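Local atomic coordinates of sporozoite surface protein 2 (Plasmodium vivax, PDB entry 4HQO), a protein that probably serves as an adhesive surface receptor for the gliding motility of malaria sporozoites, through extracellular VWA and thrombospondin type 1 domains joined by an extensible beta-ribbon. Residues D134-K140 with G165-N171; E7-S11 with H242-T246; G232-R236 with H248-C253; W36-I41 with L93-P99; L157-G161 with F186-A190. The protein carries 4 engineered substitutions. All coordinates share one frame; numbering follows the deposited sequence.

Followed from the N terminus, the chain opens contact 2 on strand 7-15 and does not close it until residues 242-246, so the whole VWA domain is looped out between the two halves. Within that span contact 4 comes first, joining helix 33-49 to the end of helix 83-96. Contacts 1 and 5 then cross: 134-140 and 157-161 open in turn, 165-171 and 186-190 close in the same order, and Tyr187 of contact 5 bonds to His168 and Asn171 of contact 1. Contacts 2 and 3 also cross, because contact 3 pairs the strands on each side of 242-246. Contacts 1, 4 and 5 thus lie in the VWA domain, contact 3 in the thrombospondin repeat, and contact 2 joins ribbon to repeat.

Contact 1. Residues D134-K140 with G165-N171; sequences DGVPNSK and GINHQFN
Asp134 and Ile166 bring their backbones together, CA to CA 4.3 Å, where the loop after strand 126-133 meets the turn leading into helix 168-175. A nearly straight bond joins Asn167 N to Asp134 O at 2.8 Å, and Gly135, with positive phi, lays its CA 3.1 Å from Asn171 OD1; Asn171 ND2 is held by Tyr187 OH. Asn167 is the helix N-cap: with CG anti to its own N (chi1 -173°), OD1 accepts from Phe170 N at 2.9 Å, from above the amide plane. The Phe170 ring carries Pro137 over one face, CD lying 4.1 Å from the centroid in a CH-pi contact, while the extended Lys140 slides past in the opposite direction, CG 4.0 Å from Phe170 CE1. Asp134 OD1 takes Val136 N in an Asx turn. Its OD2 reaches Gly165 N and Gly165 O through two waters, and also bonds Ser30 OG. Since Ser30 ligates the magnesium ion, and the Asp134 side chain lies about 4 Å from that ion, the carboxylate is consistent with a second-shell role in a metal-ion-dependent adhesion site, positioning Ser30 while its waters tie the loop of Gly165 to the site.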
# COMPACT_ATOMS: atom_id res chain seq x y z
N ASP A 134 0.62 18.20 -15.81
CA ASP A 134 0.66 19.66 -15.95
C ASP A 134 -0.58 20.31 -15.34
O ASP A 134 -0.72 21.53 -15.31
CB ASP A 134 0.80 20.09 -17.42
CG ASP A 134 -0.39 19.70 -18.28
OD1 ASP A 134 -1.38 19.13 -17.76
OD2 ASP A 134 -0.34 19.98 -19.49
N GLY A 135 -1.51 19.49 -14.87
CA GLY A 135 -2.63 19.99 -14.11
C GLY A 135 -3.76 20.58 -14.94
O GLY A 135 -4.42 21.52 -14.50
N VAL A 136 -3.98 20.02 -16.13
CA VAL A 136 -5.09 20.41 -16.99
C VAL A 136 -5.94 19.18 -17.35
O VAL A 136 -5.81 18.62 -18.44
CB VAL A 136 -4.59 21.09 -18.29
CG1 VAL A 136 -5.75 21.80 -19.00
CG2 VAL A 136 -3.49 22.09 -17.98
N PRO A 137 -6.79 18.73 -16.40
CA PRO A 137 -7.60 17.53 -16.66
C PRO A 137 -8.79 17.83 -17.57
O PRO A 137 -9.12 18.99 -17.81
CB PRO A 137 -8.09 17.14 -15.26
CG PRO A 137 -8.17 18.45 -14.53
CD PRO A 137 -6.98 19.25 -15.04
N ASN A 138 -9.42 16.77 -18.07
CA ASN A 138 -10.63 16.91 -18.87
C ASN A 138 -11.78 17.52 -18.08
O ASN A 138 -12.65 18.17 -18.66
CB ASN A 138 -11.06 15.57 -19.47
CG ASN A 138 -10.14 15.11 -20.59
OD1 ASN A 138 -9.32 15.87 -21.09
ND2 ASN A 138 -10.31 13.86 -21.01
N SER A 139 -11.80 17.28 -16.77
CA SER A 139 -12.80 17.87 -15.88
C SER A 139 -12.18 18.24 -14.54
O SER A 139 -11.76 17.36 -13.80
CB SER A 139 -13.94 16.89 -15.62
OG SER A 139 -14.90 17.46 -14.76
N LYS A 140 -12.09 19.53 -14.26
CA LYS A 140 -11.46 20.00 -13.03
C LYS A 140 -12.13 19.43 -11.79
O LYS A 140 -11.46 18.86 -10.93
CB LYS A 140 -11.45 21.53 -12.94
CG LYS A 140 -10.32 22.18 -13.73
CD LYS A 140 -10.14 23.64 -13.36
CE LYS A 140 -9.02 24.27 -14.18
NZ LYS A 140 -8.76 25.70 -13.80
N GLY A 165 3.58 23.48 -20.15
CA GLY A 165 2.73 24.53 -19.63
C GLY A 165 1.94 24.10 -18.41
O GLY A 165 0.78 23.69 -18.52
N ILE A 166 2.57 24.20 -17.25
CA ILE A 166 2.00 23.72 -16.00
C ILE A 166 1.02 24.71 -15.36
O ILE A 166 1.31 25.90 -15.24
CB ILE A 166 3.11 23.36 -14.99
CG1 ILE A 166 4.08 22.36 -15.60
CG2 ILE A 166 2.51 22.79 -13.70
CD1 ILE A 166 5.26 22.00 -14.70
N ASN A 167 -0.14 24.20 -14.96
CA ASN A 167 -1.08 24.96 -14.14
C ASN A 167 -0.80 24.66 -12.67
O ASN A 167 -1.33 23.70 -12.10
CB ASN A 167 -2.52 24.59 -14.50
CG ASN A 167 -3.55 25.47 -13.80
OD1 ASN A 167 -3.33 25.94 -12.68
ND2 ASN A 167 -4.67 25.70 -14.47
N HIS A 168 0.05 25.49 -12.05
CA HIS A 168 0.47 25.26 -10.67
C HIS A 168 -0.67 25.46 -9.69
O HIS A 168 -0.70 24.84 -8.63
CB HIS A 168 1.64 26.17 -10.30
CG HIS A 168 2.89 25.90 -11.08
ND1 HIS A 168 3.56 24.70 -11.00
CD2 HIS A 168 3.58 26.66 -11.96
CE1 HIS A 168 4.62 24.74 -11.79
NE2 HIS A 168 4.65 25.92 -12.39
N GLN A 169 -1.61 26.34 -10.05
CA GLN A 169 -2.77 26.59 -9.19
C GLN A 169 -3.59 25.31 -9.01
O GLN A 169 -3.92 24.93 -7.89
CB GLN A 169 -3.63 27.72 -9.77
CG GLN A 169 -4.88 28.08 -8.94
CD GLN A 169 -6.07 27.17 -9.24
OE1 GLN A 169 -6.26 26.72 -10.37
NE2 GLN A 169 -6.85 26.87 -8.21
N PHE A 170 -3.90 24.63 -10.11
CA PHE A 170 -4.67 23.40 -10.01
C PHE A 170 -3.88 22.27 -9.35
O PHE A 170 -4.42 21.52 -8.55
CB PHE A 170 -5.20 22.92 -11.37
CG PHE A 170 -6.02 21.65 -11.26
CD1 PHE A 170 -7.37 21.72 -10.94
CD2 PHE A 170 -5.42 20.40 -11.42
CE1 PHE A 170 -8.12 20.56 -10.81
CE2 PHE A 170 -6.17 19.24 -11.28
CZ PHE A 170 -7.52 19.33 -10.98
N ASN A 171 -2.60 22.13 -9.71
CA ASN A 171 -1.76 21.11 -9.11
C ASN A 171 -1.69 21.25 -7.60
O ASN A 171 -1.77 20.26 -6.88
CB ASN A 171 -0.34 21.12 -9.70
CG ASN A 171 -0.25 20.37 -11.02
OD1 ASN A 171 -1.16 19.64 -11.40
ND2 ASN A 171 0.88 20.53 -11.71
O HOH W 1 2.04 20.98 -20.37
O HOH W 2 -0.79 22.75 -20.37

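Contact 2. Residues E7-S11 with H242-T246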
# COMPACT_ATOMS: atom_id res chain seq x y z
N GLU A 7 -7.63 -15.55 26.25
CA GLU A 7 -6.78 -15.02 25.19
C GLU A 7 -5.29 -15.26 25.44
O GLU A 7 -4.87 -15.52 26.57
CB GLU A 7 -7.04 -13.52 25.00
CG GLU A 7 -6.77 -12.69 26.25
CD GLU A 7 -7.12 -11.23 26.06
OE1 GLU A 7 -7.73 -10.88 25.03
OE2 GLU A 7 -6.78 -10.42 26.95
N VAL A 8 -4.50 -15.18 24.37
CA VAL A 8 -3.05 -15.33 24.47
C VAL A 8 -2.35 -14.04 24.04
O VAL A 8 -2.78 -13.35 23.11
CB VAL A 8 -2.54 -16.54 23.66
CG1 VAL A 8 -2.73 -16.33 22.16
CG2 VAL A 8 -1.08 -16.83 23.97
N LYS A 9 -1.27 -13.70 24.74
CA LYS A 9 -0.51 -12.49 24.47
C LYS A 9 0.89 -12.82 23.98
O LYS A 9 1.53 -13.74 24.50
CB LYS A 9 -0.42 -11.61 25.72
CG LYS A 9 -1.77 -11.15 26.27
CD LYS A 9 -1.61 -10.46 27.61
CE LYS A 9 -2.96 -10.09 28.22
NZ LYS A 9 -2.83 -9.64 29.64
N TYR A 10 1.36 -12.08 22.99
CA TYR A 10 2.70 -12.30 22.44
C TYR A 10 3.30 -11.02 21.85
O TYR A 10 2.58 -10.08 21.50
CB TYR A 10 2.67 -13.41 21.38
CG TYR A 10 1.74 -13.16 20.23
CD1 TYR A 10 0.38 -13.42 20.34
CD2 TYR A 10 2.21 -12.66 19.02
CE1 TYR A 10 -0.49 -13.19 19.28
CE2 TYR A 10 1.36 -12.42 17.95
CZ TYR A 10 0.01 -12.69 18.09
OH TYR A 10 -0.85 -12.46 17.04
N SER A 11 4.62 -11.00 21.75
CA SER A 11 5.33 -9.86 21.19
C SER A 11 5.59 -10.04 19.69
O SER A 11 5.83 -11.15 19.21
CB SER A 11 6.66 -9.67 21.93
OG SER A 11 7.42 -8.64 21.34
N HIS A 242 -5.59 -20.11 16.96
CA HIS A 242 -4.39 -19.31 16.72
C HIS A 242 -3.13 -20.13 17.01
O HIS A 242 -3.14 -21.04 17.84
CB HIS A 242 -4.41 -18.04 17.57
CG HIS A 242 -3.62 -16.92 16.99
ND1 HIS A 242 -4.16 -15.99 16.14
CD2 HIS A 242 -2.32 -16.58 17.14
CE1 HIS A 242 -3.23 -15.12 15.78
NE2 HIS A 242 -2.10 -15.45 16.38
N GLU A 243 -2.05 -19.79 16.31
CA GLU A 243 -0.78 -20.49 16.42
C GLU A 243 -0.20 -20.50 17.83
O GLU A 243 0.35 -21.51 18.28
CB GLU A 243 0.23 -19.86 15.45
CG GLU A 243 1.67 -20.29 15.66
CD GLU A 243 2.65 -19.35 15.01
OE1 GLU A 243 2.21 -18.27 14.55
OE2 GLU A 243 3.85 -19.68 14.96
N LYS A 244 -0.34 -19.38 18.53
CA LYS A 244 0.22 -19.23 19.87
C LYS A 244 -0.65 -19.91 20.93
O LYS A 244 -0.20 -20.17 22.05
CB LYS A 244 0.38 -17.75 20.21
CG LYS A 244 1.40 -17.03 19.35
CD LYS A 244 2.81 -17.50 19.67
CE LYS A 244 3.85 -16.72 18.89
NZ LYS A 244 5.23 -17.15 19.24
N CYS A 245 -1.90 -20.21 20.58
CA CYS A 245 -2.86 -20.75 21.54
C CYS A 245 -2.56 -22.17 22.01
O CYS A 245 -2.24 -23.05 21.21
CB CYS A 245 -4.28 -20.68 20.97
SG CYS A 245 -5.02 -19.04 21.04
N THR A 246 -2.66 -22.37 23.32
CA THR A 246 -2.59 -23.69 23.92
C THR A 246 -3.87 -24.44 23.57
O THR A 246 -4.95 -23.85 23.55
CB THR A 246 -2.46 -23.58 25.45
OG1 THR A 246 -1.25 -22.89 25.78
CG2 THR A 246 -2.46 -24.95 26.10
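Val8 and Cys245 mark the closest approach of the two backbones, CA to CA 6.2 Å, and no backbone hydrogen bond spans the gap, so the segments are joined by contacts that side chains make. Strand 7-15 pairs with strand 207-215 in the two-stranded antiparallel ribbon, very probably the extensible beta-ribbon of this receptor, and here it rests on a loop of the thrombospondin type 1 repeat. That loop is drawn in by Cys245 N bonding to His242 O, and Cys245 is fixed further by its disulfide to Cys216. Val8 and Tyr10, two residues apart on the strand, both point at the loop. One methyl of Val8, CG1, touches Cys245 SG at 3.7 Å and Lys244 CB at 3.9 Å. Next to it the Tyr10 ring is turned toward Lys244 because CG lies between the backbone N and carbonyl carbon (chi1 58°). Lys244 CG, anti to the carbonyl carbon (chi1 -66°), lies over the ring face, 4.1 Å from the centroid, in a CH-pi contact made by the aliphatic part. His242 comes to the hydroxyl end of the ring on the same side as Lys244, and the two rings meet obliquely, planes at 34°. The polar link between them is slight, since His242 NE2 donates only a weak, bent bond to Tyr10 OH, at 3.3 Å.

Contact 3. Residues G232-R236 with H248-C253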
# COMPACT_ATOMS: atom_id res chain seq x y z
N GLY A 232 -5.85 -39.65 40.08
CA GLY A 232 -5.58 -39.81 38.66
C GLY A 232 -5.43 -38.47 37.97
O GLY A 232 -5.15 -37.46 38.61
N THR A 233 -5.61 -38.47 36.65
CA THR A 233 -5.53 -37.24 35.87
C THR A 233 -6.64 -37.18 34.84
O THR A 233 -7.11 -38.21 34.35
CB THR A 233 -4.18 -37.12 35.11
OG1 THR A 233 -4.04 -38.20 34.18
CG2 THR A 233 -3.00 -37.12 36.07
N HIS A 234 -7.07 -35.97 34.50
CA HIS A 234 -7.96 -35.77 33.36
C HIS A 234 -7.53 -34.54 32.57
O HIS A 234 -6.73 -33.74 33.05
CB HIS A 234 -9.43 -35.68 33.80
CG HIS A 234 -9.76 -34.48 34.63
ND1 HIS A 234 -11.01 -33.89 34.62
CD2 HIS A 234 -9.02 -33.77 35.52
CE1 HIS A 234 -11.01 -32.86 35.45
NE2 HIS A 234 -9.82 -32.77 36.01
N SER A 235 -8.06 -34.39 31.36
CA SER A 235 -7.64 -33.30 30.50
C SER A 235 -8.81 -32.60 29.84
O SER A 235 -9.95 -33.06 29.90
CB SER A 235 -6.69 -33.82 29.42
OG SER A 235 -7.40 -34.56 28.45
N ARG A 236 -8.54 -31.46 29.21
CA ARG A 236 -9.50 -30.84 28.31
C ARG A 236 -8.79 -30.25 27.09
O ARG A 236 -7.66 -29.76 27.19
CB ARG A 236 -10.35 -29.79 29.02
CG ARG A 236 -9.59 -28.67 29.69
CD ARG A 236 -10.57 -27.67 30.27
NE ARG A 236 -9.91 -26.50 30.85
CZ ARG A 236 -10.57 -25.45 31.34
NH1 ARG A 236 -11.89 -25.43 31.32
NH2 ARG A 236 -9.90 -24.42 31.85
N HIS A 248 -4.18 -28.09 24.59
CA HIS A 248 -4.33 -29.20 25.50
C HIS A 248 -3.92 -28.78 26.90
O HIS A 248 -3.10 -27.89 27.08
CB HIS A 248 -3.52 -30.41 25.04
CG HIS A 248 -3.85 -31.68 25.77
ND1 HIS A 248 -5.01 -32.38 25.55
CD2 HIS A 248 -3.17 -32.37 26.72
CE1 HIS A 248 -5.04 -33.45 26.33
NE2 HIS A 248 -3.93 -33.46 27.05
N MET A 249 -4.51 -29.44 27.90
CA MET A 249 -4.33 -29.05 29.28
C MET A 249 -4.64 -30.25 30.16
O MET A 249 -5.70 -30.85 30.04
CB MET A 249 -5.27 -27.90 29.61
CG MET A 249 -5.27 -27.47 31.06
SD MET A 249 -6.46 -26.13 31.32
CE MET A 249 -6.16 -25.77 33.05
N VAL A 250 -3.71 -30.61 31.04
CA VAL A 250 -3.89 -31.77 31.91
C VAL A 250 -3.87 -31.34 33.37
O VAL A 250 -3.09 -30.47 33.77
CB VAL A 250 -2.81 -32.84 31.65
CG1 VAL A 250 -3.05 -34.07 32.52
CG2 VAL A 250 -2.79 -33.23 30.18
N SER A 251 -4.74 -31.94 34.17
CA SER A 251 -4.83 -31.62 35.60
C SER A 251 -5.12 -32.87 36.42
O SER A 251 -5.53 -33.90 35.88
CB SER A 251 -5.90 -30.56 35.84
OG SER A 251 -6.02 -30.28 37.22
N GLU A 252 -4.92 -32.77 37.73
CA GLU A 252 -5.16 -33.90 38.64
C GLU A 252 -6.64 -34.01 39.00
O GLU A 252 -7.38 -33.04 38.91
CB GLU A 252 -4.32 -33.75 39.91
CG GLU A 252 -2.81 -33.75 39.66
CD GLU A 252 -2.02 -33.48 40.92
OE1 GLU A 252 -0.78 -33.34 40.82
OE2 GLU A 252 -2.63 -33.39 42.00
N CYS A 253 -7.05 -35.21 39.42
CA CYS A 253 -8.43 -35.45 39.82
C CYS A 253 -8.50 -36.64 40.77
O CYS A 253 -7.72 -37.58 40.66
CB CYS A 253 -9.31 -35.69 38.60
SG CYS A 253 -8.86 -37.15 37.63
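The two strands of a beta hairpin, 232-237 and 248-255, meet here in antiparallel register with a marked twist, their directions 141° apart. Gly232 and Cys253 form a hydrogen-bonded pair: Gly232 N gives to Cys253 O at 2.8 Å and Cys253 N returns to Gly232 O. His234 and Ser251 form the next, His234 N to Ser251 O and Ser251 N to His234 O both spanning 2.9 Å. Between them Thr233 and Glu252 are a non-hydrogen-bonded pair whose side chains diverge. Ser251 O receives more than one approach, for Thr233 CA lies 3.3 Å from it and His234 CD2 meets it in the imidazole plane at 3.5 Å.

In the long, thin thrombospondin type 1 fold such a pair of strands is joined by a third, irregular stretch whose tryptophans interleave with arginines of the hairpin. That layering appears on the face of His234, Arg236, Met249 and Cys253: His234 stacks on Trp222, and Arg236 makes a cation-pi contact with Trp219. Cys253, disulfide-bonded to Cys225, sets its CB 3.6 Å from His234 CD2, off-centre to the ring, whose ND1 is bonded to Thr223 O. Arg236 CG lies between the backbone N and the carbonyl carbon (chi1 57°), and the chain, extended from there to NE, runs alongside Met249. Arg236 NE gives a straight but weak bond to Met249 SD at 3.5 Å, the sulfur lying in the guanidinium plane. Ser235 and Val250 share the other face, CB against CG2; the His248 ring, its ND1 bonded to Ser237 OG, also reaches Ser235, CE1 3.4 Å from OG.

Contact 4. Residues W36-I41 with L93-P99; sequences WITKVI and LRKTYTP
Trp36 is the bump of this contact, its indole wedged into a hollow formed by Leu93, Tyr97 and Pro99 where helix 83-96 runs out into loop. A chi1 of -170°, with CG anti to the backbone N, places the indole between helix 33-49 and the end of helix 83-96. Pro99 and Tyr97 share one face: Pro99 CD sits over the five-membered ring, 4.2 Å from its centroid, and the edge of Tyr97 is turned to the six-membered ring in an edge-to-face pair with planes at 63°, Tyr97 CD2 reaching Trp36 CZ2 at 3.6 Å. Ile41 CD1 covers part of the opposite face from within the same helix. At the rim, Trp36 NE1 bonds Leu93 O in the indole plane, at 3.2 Å and almost straight. Leu93 O also accepts Tyr97 N, from the other side of its carbonyl plane, so this oxygen is gripped twice; the bond at NE1 and the packing on both faces hold the turn of the indole. A second bump lies beside the tryptophan, where Ile41 crosses Arg94 at about a right angle and puts its CD1 3.7 Å from Arg94 N. Trp36 and Tyr97 both also touch Leu64 of strand 58-65, and Tyr97 OH bonds Gly27 O near the metal-binding loop. The two helices belong to the layer on one face of the central, mainly parallel sheet of the VWA domain, an alpha/beta sandwich with helices on both faces.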
# COMPACT_ATOMS: atom_id res chain seq x y z
N TRP A 36 8.33 15.44 -22.80
CA TRP A 36 8.37 14.00 -22.59
C TRP A 36 9.82 13.47 -22.53
O TRP A 36 10.19 12.70 -21.64
CB TRP A 36 7.59 13.29 -23.71
CG TRP A 36 7.35 11.83 -23.47
CD1 TRP A 36 7.97 10.78 -24.09
CD2 TRP A 36 6.43 11.25 -22.54
NE1 TRP A 36 7.50 9.58 -23.59
CE2 TRP A 36 6.54 9.85 -22.64
CE3 TRP A 36 5.51 11.79 -21.62
CZ2 TRP A 36 5.79 8.98 -21.87
CZ3 TRP A 36 4.75 10.93 -20.85
CH2 TRP A 36 4.90 9.54 -20.98
N ILE A 37 10.65 13.93 -23.45
CA ILE A 37 12.01 13.43 -23.58
C ILE A 37 13.00 14.06 -22.60
O ILE A 37 13.85 13.37 -22.03
CB ILE A 37 12.53 13.63 -25.03
CG1 ILE A 37 11.66 12.83 -26.01
CG2 ILE A 37 14.00 13.23 -25.14
CD1 ILE A 37 11.57 11.34 -25.70
N THR A 38 12.90 15.37 -22.43
CA THR A 38 13.90 16.10 -21.65
C THR A 38 13.56 16.22 -20.17
O THR A 38 14.42 16.54 -19.36
CB THR A 38 14.11 17.53 -22.19
OG1 THR A 38 12.89 18.26 -22.01
CG2 THR A 38 14.49 17.50 -23.67
N LYS A 39 12.31 15.93 -19.84
CA LYS A 39 11.79 16.16 -18.50
C LYS A 39 11.07 14.94 -17.90
O LYS A 39 11.42 14.47 -16.81
CB LYS A 39 10.87 17.39 -18.48
CG LYS A 39 9.92 17.47 -17.30
CD LYS A 39 10.61 17.97 -16.05
CE LYS A 39 9.60 18.24 -14.94
NZ LYS A 39 10.25 18.83 -13.74
N VAL A 40 10.06 14.45 -18.60
CA VAL A 40 9.24 13.37 -18.04
C VAL A 40 9.97 12.03 -17.92
O VAL A 40 9.94 11.39 -16.86
CB VAL A 40 7.97 13.13 -18.86
CG1 VAL A 40 7.13 12.03 -18.22
CG2 VAL A 40 7.17 14.44 -18.98
N ILE A 41 10.61 11.59 -19.00
CA ILE A 41 11.38 10.35 -18.96
C ILE A 41 12.51 10.40 -17.91
O ILE A 41 12.63 9.47 -17.11
CB ILE A 41 11.91 9.94 -20.37
CG1 ILE A 41 10.74 9.61 -21.30
CG2 ILE A 41 12.87 8.77 -20.27
CD1 ILE A 41 9.91 8.41 -20.85
N LEU A 93 8.55 3.46 -22.97
CA LEU A 93 7.79 4.71 -23.10
C LEU A 93 8.62 5.78 -23.79
O LEU A 93 8.09 6.56 -24.60
CB LEU A 93 7.32 5.22 -21.73
CG LEU A 93 6.19 4.41 -21.07
CD1 LEU A 93 5.83 5.03 -19.74
CD2 LEU A 93 4.95 4.33 -21.95
N ARG A 94 9.91 5.84 -23.48
CA ARG A 94 10.78 6.81 -24.12
C ARG A 94 10.87 6.56 -25.63
O ARG A 94 10.88 7.50 -26.43
CB ARG A 94 12.19 6.76 -23.52
CG ARG A 94 13.13 7.78 -24.15
CD ARG A 94 14.56 7.66 -23.65
NE ARG A 94 15.10 6.31 -23.79
CZ ARG A 94 15.70 5.85 -24.89
NH1 ARG A 94 15.82 6.62 -25.96
NH2 ARG A 94 16.17 4.62 -24.92
N LYS A 95 10.92 5.30 -26.00
CA LYS A 95 11.20 4.94 -27.38
C LYS A 95 9.97 4.95 -28.28
O LYS A 95 10.08 5.24 -29.46
CB LYS A 95 11.84 3.55 -27.45
CG LYS A 95 13.22 3.44 -26.83
CD LYS A 95 13.87 2.12 -27.24
CE LYS A 95 15.24 1.94 -26.60
NZ LYS A 95 15.81 0.58 -26.88
N THR A 96 8.81 4.62 -27.73
CA THR A 96 7.67 4.28 -28.58
C THR A 96 6.38 5.07 -28.29
O THR A 96 5.40 4.91 -29.00
CB THR A 96 7.34 2.78 -28.49
OG1 THR A 96 6.86 2.47 -27.18
CG2 THR A 96 8.57 1.93 -28.79
N TYR A 97 6.37 5.90 -27.26
CA TYR A 97 5.18 6.68 -26.96
C TYR A 97 5.41 8.17 -27.17
O TYR A 97 6.36 8.74 -26.62
CB TYR A 97 4.68 6.43 -25.53
CG TYR A 97 3.42 7.22 -25.24
CD1 TYR A 97 2.20 6.81 -25.76
CD2 TYR A 97 3.46 8.39 -24.49
CE1 TYR A 97 1.05 7.55 -25.54
CE2 TYR A 97 2.31 9.14 -24.27
CZ TYR A 97 1.11 8.70 -24.78
OH TYR A 97 -0.03 9.44 -24.55
N THR A 98 4.57 8.80 -27.99
CA THR A 98 4.57 10.26 -28.14
C THR A 98 3.26 10.80 -27.59
O THR A 98 2.18 10.31 -27.94
CB THR A 98 4.79 10.76 -29.61
OG1 THR A 98 3.73 10.30 -30.44
CG2 THR A 98 6.09 10.24 -30.17
N PRO A 99 3.35 11.80 -26.69
CA PRO A 99 2.16 12.33 -26.03
C PRO A 99 1.16 12.87 -27.05
O PRO A 99 1.56 13.50 -28.03
CB PRO A 99 2.71 13.47 -25.17
CG PRO A 99 4.12 13.06 -24.87
CD PRO A 99 4.60 12.37 -26.13

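Contact 5. Residues L157-G161 with F186-A190; sequences LAVIG and FYSYA
Tyr187 is swung alongside Val159 by a first torsion that puts CG anti to the backbone N (chi1 180°) and a second (chi2 48°) that turns the ring edge to the neighbouring strand. CD1 thus lies 3.2 Å from Val159 O, close to the ring plane, and 3.8 Å from Val159 CB. The two strands are the parallel pair of a beta-alpha-beta unit: strand 156-161, helix 168-175 as the crossover, then the short strand 187-188 at the border of the VWA sheet. Three backbone bonds stitch the pair in the staggered pattern of parallel strands. Val159 N gives to Phe186 O at 2.8 Å, Ser188 N to Val159 O, and Gly161 N to Ser188 O at 2.9 Å. CA-H groups add to them, Tyr187 CA meeting Val159 O and Ile160 CA meeting Ser188 O.

Toward the helix 168-175 side, the Tyr187 ring reaches along to the end of strand 156-161, so that its CE1 comes to 3.7 Å from Gly161 N, where no side chain intervenes. Its hydroxyl bonds to His168 of the crossover helix, which ties the sheet border to that helix. On the other face Ile160 CD1 reaches Ser188 CB at 4.0 Å, and both side chains pack against helix 192-203. Farther back, the Phe186 ring meets Leu157 O obliquely, CD1 at 3.7 Å. Beyond the last backbone bond a water takes over the joining, donating to Gly161 O and to Ala190 O, 2.7 Å from each.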
# COMPACT_ATOMS: atom_id res chain seq x y z
N LEU A 157 -1.34 11.40 -1.32
CA LEU A 157 -1.22 11.89 -2.69
C LEU A 157 -0.10 12.90 -2.83
O LEU A 157 -0.09 13.94 -2.17
CB LEU A 157 -2.53 12.51 -3.19
CG LEU A 157 -2.44 13.22 -4.55
CD1 LEU A 157 -2.23 12.23 -5.69
CD2 LEU A 157 -3.66 14.11 -4.84
N ALA A 158 0.85 12.60 -3.71
CA ALA A 158 1.90 13.55 -4.02
C ALA A 158 1.76 13.92 -5.48
O ALA A 158 1.49 13.06 -6.33
CB ALA A 158 3.28 12.94 -3.75
N VAL A 159 1.90 15.21 -5.77
CA VAL A 159 1.79 15.68 -7.15
C VAL A 159 3.14 16.15 -7.66
O VAL A 159 3.84 16.91 -6.98
CB VAL A 159 0.74 16.81 -7.31
CG1 VAL A 159 0.57 17.19 -8.78
CG2 VAL A 159 -0.61 16.37 -6.71
N ILE A 160 3.53 15.68 -8.85
CA ILE A 160 4.76 16.13 -9.51
C ILE A 160 4.39 16.88 -10.78
O ILE A 160 3.73 16.33 -11.67
CB ILE A 160 5.68 14.96 -9.87
CG1 ILE A 160 5.95 14.08 -8.65
CG2 ILE A 160 7.01 15.47 -10.46
CD1 ILE A 160 6.61 14.82 -7.54
N GLY A 161 4.80 18.13 -10.88
CA GLY A 161 4.48 18.92 -12.06
C GLY A 161 5.38 18.57 -13.23
O GLY A 161 6.60 18.59 -13.11
N PHE A 186 3.33 18.39 -0.49
CA PHE A 186 2.59 17.47 -1.36
C PHE A 186 2.77 17.74 -2.85
O PHE A 186 2.23 17.02 -3.69
CB PHE A 186 1.10 17.49 -0.99
CG PHE A 186 0.84 17.16 0.45
CD1 PHE A 186 0.92 15.85 0.89
CD2 PHE A 186 0.56 18.16 1.36
CE1 PHE A 186 0.71 15.54 2.22
CE2 PHE A 186 0.34 17.85 2.69
CZ PHE A 186 0.41 16.55 3.11
N TYR A 187 3.53 18.78 -3.17
CA TYR A 187 3.72 19.17 -4.56
C TYR A 187 5.17 19.54 -4.82
O TYR A 187 5.79 20.29 -4.04
CB TYR A 187 2.81 20.35 -4.90
CG TYR A 187 2.91 20.85 -6.34
CD1 TYR A 187 2.86 19.97 -7.40
CD2 TYR A 187 3.03 22.20 -6.62
CE1 TYR A 187 2.94 20.41 -8.71
CE2 TYR A 187 3.11 22.66 -7.92
CZ TYR A 187 3.06 21.76 -8.96
OH TYR A 187 3.13 22.19 -10.26
N SER A 188 5.72 19.02 -5.91
CA SER A 188 7.06 19.39 -6.36
C SER A 188 7.03 19.62 -7.87
O SER A 188 6.38 18.87 -8.60
CB SER A 188 8.05 18.28 -6.03
OG SER A 188 9.37 18.62 -6.44
N TYR A 189 7.72 20.65 -8.34
CA TYR A 189 7.81 20.88 -9.77
C TYR A 189 9.22 21.21 -10.26
O TYR A 189 9.40 21.88 -11.27
CB TYR A 189 6.81 21.96 -10.22
CG TYR A 189 7.07 23.34 -9.70
CD1 TYR A 189 6.76 23.68 -8.39
CD2 TYR A 189 7.61 24.33 -10.52
CE1 TYR A 189 7.00 24.96 -7.90
CE2 TYR A 189 7.84 25.61 -10.05
CZ TYR A 189 7.53 25.92 -8.74
OH TYR A 189 7.77 27.19 -8.26
N ALA A 190 10.22 20.70 -9.54
CA ALA A 190 11.62 20.83 -9.96
C ALA A 190 12.09 19.54 -10.64
O ALA A 190 11.40 18.99 -11.49
CB ALA A 190 12.49 21.16 -8.77
O HOH W 3 8.71 18.42 -11.48